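Local structure of DNA polymerase II large subunit (Pyrococcus horikoshii, 7OEC) at residues A[97-100]-A[105-108]. The protein is an intein that probably excises itself by protein splicing from its host, the DNA polymerase II large subunit. The protein carries 2 engineered substitutions. Residues are numbered along the deposited sequence; the frame is centred on the assembly and turned at random.
Sequences PVLV and KFVE
Val100 and Val107 form a hydrogen-bonded pair of a two-stranded antiparallel beta hairpin, strands 97-102 and 105-110, in the beta-rich intein splicing domain. Two backbone hydrogen bonds join them. Val107 N gives its hydrogen to Val100 O at 2.8 Å. Val100 N returns the bond to Val107 O at 2.9 Å. Leu99 and Glu108 are the adjacent non-hydrogen-bonded pair. The ladder continues with backbone hydrogen bonds between Val98 and Lys109.

CA-H...O contacts supplement these bonds. Leu99 CA meets Val107 O at 3.4 Å, so this oxygen receives both a N-H and a C-H. Val100 O is likewise approached by Phe106 CA. Glu108 CA makes the third such contact, 3.5 Å from Val98 O.

Apolar contacts occupy both faces. On the valine face, CG2 of Val100 sits 3.9 Å from Val107 CB, and Val100 also packs on Ile120 of strand 119-123. On the other face, Leu99 touches two residues with different atoms. Its CB meets Phe106 CD1 obliquely at the ring, while its CD2 lies 3.8 Å from Glu108 CB. The Phe106 ring also makes an edge-to-face contact with Tyr101.

Glu108 runs alongside Pro97, pointing the same way. Its CG is anti to the backbone N (chi1 -177°) and the chain stays extended, which carries the carboxylate beside the proline ring. Both residues also touch His168 near the C-terminus. Glu108 OE2 rests against the proline ring by van der Waals contact, 3.4 Å from Pro97 CB.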
ATOM      1  N   PRO A  97       4.828   4.710   6.703  1.00 20.06           N
ATOM      2  CA  PRO A  97       5.332   3.440   7.241  1.00 20.00           C
ATOM      3  C   PRO A  97       5.525   2.396   6.149  1.00 18.17           C
ATOM      4  O   PRO A  97       4.683   2.222   5.265  1.00 20.75           O
ATOM      5  CB  PRO A  97       4.246   2.994   8.213  1.00 21.17           C
ATOM      6  CG  PRO A  97       3.104   3.853   7.923  1.00 26.99           C
ATOM      7  CD  PRO A  97       3.524   5.084   7.266  1.00 21.75           C
ATOM      8  N   VAL A  98       6.625   1.662   6.257  1.00 18.29           N
ATOM      9  CA  VAL A  98       6.984   0.583   5.349  1.00 17.93           C
ATOM     10  C   VAL A  98       7.352  -0.600   6.227  1.00 17.67           C
ATOM     11  O   VAL A  98       8.049  -0.439   7.237  1.00 21.96           O
ATOM     12  CB  VAL A  98       8.184   1.010   4.469  1.00 19.78           C
ATOM     13  CG1 VAL A  98       8.708  -0.166   3.593  1.00 19.21           C
ATOM     14  CG2 VAL A  98       7.767   2.154   3.528  1.00 21.27           C
ATOM     15  N   LEU A  99       6.914  -1.789   5.830  1.00 16.50           N
ATOM     16  CA  LEU A  99       7.232  -3.011   6.556  1.00 16.61           C
ATOM     17  C   LEU A  99       8.412  -3.717   5.914  1.00 15.75           C
ATOM     18  O   LEU A  99       8.390  -4.014   4.719  1.00 17.56           O
ATOM     19  CB  LEU A  99       6.049  -3.961   6.545  1.00 18.08           C
ATOM     20  CG  LEU A  99       4.818  -3.370   7.198  1.00 21.61           C
ATOM     21  CD1 LEU A  99       3.730  -4.381   7.182  1.00 22.92           C
ATOM     22  CD2 LEU A  99       5.071  -2.922   8.627  1.00 26.64           C
ATOM     23  N   VAL A 100       9.442  -3.967   6.703  1.00 17.92           N
ATOM     24  CA  VAL A 100      10.599  -4.738   6.275  1.00 18.44           C
ATOM     25  C   VAL A 100      10.701  -5.953   7.177  1.00 18.41           C
ATOM     26  O   VAL A 100      10.254  -5.935   8.318  1.00 24.37           O
ATOM     27  CB  VAL A 100      11.897  -3.911   6.278  1.00 22.11           C
ATOM     28  CG1 VAL A 100      11.829  -2.757   5.305  1.00 24.63           C
ATOM     29  CG2 VAL A 100      12.170  -3.362   7.593  1.00 25.61           C
ATOM     30  N   LYS A 105      10.444 -11.049  11.955  1.00 31.88           N
ATOM     31  CA  LYS A 105       9.316 -10.185  12.295  1.00 29.05           C
ATOM     32  C   LYS A 105       9.235  -9.044  11.282  1.00 24.73           C
ATOM     33  O   LYS A 105      10.212  -8.745  10.591  1.00 26.48           O
ATOM     34  CB  LYS A 105       9.491  -9.644  13.713  1.00 33.70           C
ATOM     35  CG  LYS A 105      10.791  -8.965  13.971  1.00 40.82           C
ATOM     36  CD  LYS A 105      11.262  -9.224  15.459  1.00 47.12           C
ATOM     37  CE  LYS A 105      12.652  -8.587  15.761  1.00 53.52           C
ATOM     38  NZ  LYS A 105      13.490  -8.311  14.498  1.00 56.28           N
ATOM     39  N   PHE A 106       8.052  -8.414  11.182  1.00 23.72           N
ATOM     40  CA  PHE A 106       7.899  -7.220  10.359  1.00 23.16           C
ATOM     41  C   PHE A 106       8.255  -6.028  11.219  1.00 24.74           C
ATOM     42  O   PHE A 106       7.683  -5.843  12.288  1.00 31.24           O
ATOM     43  CB  PHE A 106       6.481  -7.031   9.845  1.00 22.90           C
ATOM     44  CG  PHE A 106       6.131  -7.999   8.750  1.00 22.88           C
ATOM     45  CD1 PHE A 106       6.421  -7.695   7.415  1.00 25.90           C
ATOM     46  CD2 PHE A 106       5.518  -9.200   9.038  1.00 27.06           C
ATOM     47  CE1 PHE A 106       6.095  -8.546   6.395  1.00 25.66           C
ATOM     48  CE2 PHE A 106       5.196 -10.071   8.024  1.00 30.89           C
ATOM     49  CZ  PHE A 106       5.503  -9.760   6.698  1.00 26.46           C
ATOM     50  N   VAL A 107       9.245  -5.287  10.800  1.00 20.50           N
ATOM     51  CA  VAL A 107       9.626  -4.031  11.408  1.00 20.11           C
ATOM     52  C   VAL A 107       8.968  -2.910  10.613  1.00 20.08           C
ATOM     53  O   VAL A 107       9.065  -2.868   9.377  1.00 20.55           O
ATOM     54  CB  VAL A 107      11.151  -3.884  11.343  1.00 20.31           C
ATOM     55  CG1 VAL A 107      11.544  -2.566  11.894  1.00 22.98           C
ATOM     56  CG2 VAL A 107      11.824  -4.974  12.102  1.00 25.22           C
ATOM     57  N   GLU A 108       8.325  -1.987  11.321  1.00 19.84           N
ATOM     58  CA  GLU A 108       7.668  -0.846  10.700  1.00 19.56           C
ATOM     59  C   GLU A 108       8.595   0.358  10.804  1.00 21.51           C
ATOM     60  O   GLU A 108       8.855   0.858  11.903  1.00 24.46           O
ATOM     61  CB  GLU A 108       6.327  -0.586  11.382  1.00 22.83           C
ATOM     62  CG  GLU A 108       5.532   0.551  10.754  1.00 28.39           C
ATOM     63  CD  GLU A 108       4.179   0.828  11.449  1.00 34.29           C
ATOM     64  OE1 GLU A 108       3.625  -0.076  12.101  1.00 40.81           O
ATOM     65  OE2 GLU A 108       3.693   1.975  11.373  1.00 39.88           O
TER